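PDB 3EVT: phosphoglycerate dehydrogenase from Lactobacillus plantarum, which probably catalyses the NAD-dependent oxidation of 3-phosphoglycerate to 3-phosphohydroxypyruvate, the first committed step of serine biosynthesis. Local coordinates for residues A250-E255 with T274-G279. Sequence-based numbering, arbitrary orientation.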
loop_
_atom_site.group_PDB
_atom_site.type_symbol
_atom_site.label_atom_id
_atom_site.label_comp_id
_atom_site.label_asym_id
_atom_site.label_seq_id
_atom_site.Cartn_x
_atom_site.Cartn_y
_atom_site.Cartn_z
ATOM N N ALA A 250 6.672 14.368 9.396
ATOM C CA ALA A 250 5.837 13.593 10.315
ATOM C C ALA A 250 6.782 13.010 11.319
ATOM O O ALA A 250 7.680 12.250 10.974
ATOM C CB ALA A 250 5.056 12.490 9.588
ATOM N N LEU A 251 6.620 13.393 12.569
ATOM C CA LEU A 251 7.551 12.852 13.562
ATOM C C LEU A 251 6.769 11.996 14.535
ATOM O O LEU A 251 5.864 12.485 15.185
ATOM C CB LEU A 251 8.279 13.977 14.300
ATOM C CG LEU A 251 8.765 15.135 13.452
ATOM C CD1 LEU A 251 9.169 16.307 14.416
ATOM C CD2 LEU A 251 9.943 14.659 12.499
ATOM N N ASP A 252 7.130 10.727 14.628
ATOM C CA ASP A 252 6.508 9.854 15.611
ATOM C C ASP A 252 7.357 9.761 16.867
ATOM O O ASP A 252 6.948 9.117 17.831
ATOM C CB ASP A 252 6.325 8.431 15.061
ATOM C CG ASP A 252 5.470 7.565 15.978
ATOM O OD1 ASP A 252 4.360 7.997 16.374
ATOM O OD2 ASP A 252 5.885 6.436 16.281
ATOM N N VAL A 253 8.549 10.367 16.801
ATOM C CA VAL A 253 9.480 10.533 17.912
ATOM C C VAL A 253 10.027 11.960 17.862
ATOM O O VAL A 253 10.102 12.594 16.790
ATOM C CB VAL A 253 10.649 9.558 17.843
ATOM C CG1 VAL A 253 10.186 8.122 18.053
ATOM C CG2 VAL A 253 11.384 9.711 16.530
ATOM N N THR A 254 10.380 12.483 19.029
ATOM C CA THR A 254 10.802 13.873 19.147
ATOM C C THR A 254 11.968 14.002 20.148
ATOM O O THR A 254 12.248 13.064 20.918
ATOM C CB THR A 254 9.605 14.801 19.488
ATOM O OG1 THR A 254 9.026 14.447 20.770
ATOM C CG2 THR A 254 8.552 14.628 18.414
ATOM N N GLU A 255 12.690 15.125 20.054
ATOM C CA GLU A 255 13.663 15.560 21.076
ATOM C C GLU A 255 13.303 16.966 21.545
ATOM O O GLU A 255 13.514 17.928 20.807
ATOM C CB GLU A 255 15.033 15.635 20.474
ATOM C CG GLU A 255 16.015 16.335 21.332
ATOM C CD GLU A 255 17.400 16.298 20.712
ATOM O OE1 GLU A 255 17.594 16.865 19.615
ATOM O OE2 GLU A 255 18.295 15.672 21.317
ATOM N N THR A 274 2.925 12.489 15.978
ATOM C CA THR A 274 2.187 11.406 16.556
ATOM C C THR A 274 3.008 10.969 17.746
ATOM O O THR A 274 4.221 10.958 17.676
ATOM C CB THR A 274 1.954 10.203 15.571
ATOM O OG1 THR A 274 3.227 9.728 15.098
ATOM C CG2 THR A 274 1.108 10.657 14.389
ATOM N N PRO A 275 2.331 10.608 18.853
ATOM C CA PRO A 275 3.050 10.344 20.096
ATOM C C PRO A 275 3.660 8.974 20.197
ATOM O O PRO A 275 3.206 8.196 21.016
ATOM C CB PRO A 275 1.968 10.510 21.164
ATOM C CG PRO A 275 0.701 10.148 20.504
ATOM C CD PRO A 275 0.862 10.463 19.002
ATOM N N HIS A 276 4.701 8.695 19.418
ATOM C CA HIS A 276 5.424 7.409 19.438
ATOM C C HIS A 276 4.507 6.188 19.330
ATOM O O HIS A 276 4.716 5.168 20.027
ATOM C CB HIS A 276 6.301 7.270 20.695
ATOM C CG HIS A 276 7.555 6.472 20.475
ATOM N ND1 HIS A 276 8.771 6.822 21.034
ATOM C CD2 HIS A 276 7.785 5.341 19.757
ATOM C CE1 HIS A 276 9.693 5.945 20.666
ATOM N NE2 HIS A 276 9.121 5.035 19.893
ATOM N N ILE A 277 3.493 6.271 18.477
ATOM C CA ILE A 277 2.578 5.149 18.345
ATOM C C ILE A 277 2.920 4.137 17.267
ATOM O O ILE A 277 2.316 3.060 17.231
ATOM C CB ILE A 277 1.161 5.608 18.046
ATOM C CG1 ILE A 277 1.189 6.660 16.938
ATOM C CG2 ILE A 277 0.487 6.124 19.319
ATOM C CD1 ILE A 277 -0.179 7.098 16.514
ATOM N N SER A 278 3.851 4.455 16.374
ATOM C CA SER A 278 3.912 3.705 15.098
ATOM C C SER A 278 4.122 2.217 15.287
ATOM O O SER A 278 3.658 1.418 14.477
ATOM C CB SER A 278 4.993 4.254 14.147
ATOM O OG SER A 278 6.289 4.072 14.690
ATOM N N GLY A 279 4.847 1.851 16.336
ATOM C CA GLY A 279 5.207 0.447 16.535
ATOM C C GLY A 279 4.289 -0.352 17.465
ATOM O O GLY A 279 4.468 -1.591 17.605
#
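The single carboxylate of D252 gathers four donors from one short loop, two backbone amides and two hydroxyls belonging to T274, I277 and S278. A chi1 of -170°, with CG anti to the backbone N, carries both oxygens away from strand 248-251 and across to this loop. D252 OD1 takes the amide N of I277 on its syn lone pair at 2.9 Å and also accepts from T274 OG1; the modelled 2.4 Å between T274 OG1 and D252 OD1 is very short, so its exact length is doubtful. D252 OD2 is gripped twice by one residue: S278 N comes in on the syn side at 2.8 Å and S278 OG from farther above the plane at 2.9 Å, both over the same face. Together these bonds fix the rotation of a buried acid group. With an alanine here, the amides of I277 and S278 and the hydroxyls of T274 and S278 would probably lose their acceptor, and the loop would be freer to shift. The backbones meet as well: T274 N donates to L251 O (3.0 Å), carrying on the pairing of parallel strands 248-251 and 271-273. P275 centres an inverse gamma turn, closed by H276 N on T274 O. V253 CG1 sits over one face of the H276 ring, offset toward its rim, 3.6 Å from the centroid and 17° off the normal, in a CH-pi contact. H276 ND1 is hydrogen-bonded to E257 OE2, and R228 touches the histidine side chain. W126 and R111 of the second subunit pack on P275 and I277. Loops that follow neighbouring parallel strands of a Rossmann domain are thus joined beside a histidine-glutamate pair with an arginine close by, consistent with the active site of D-2-hydroxyacid dehydrogenases.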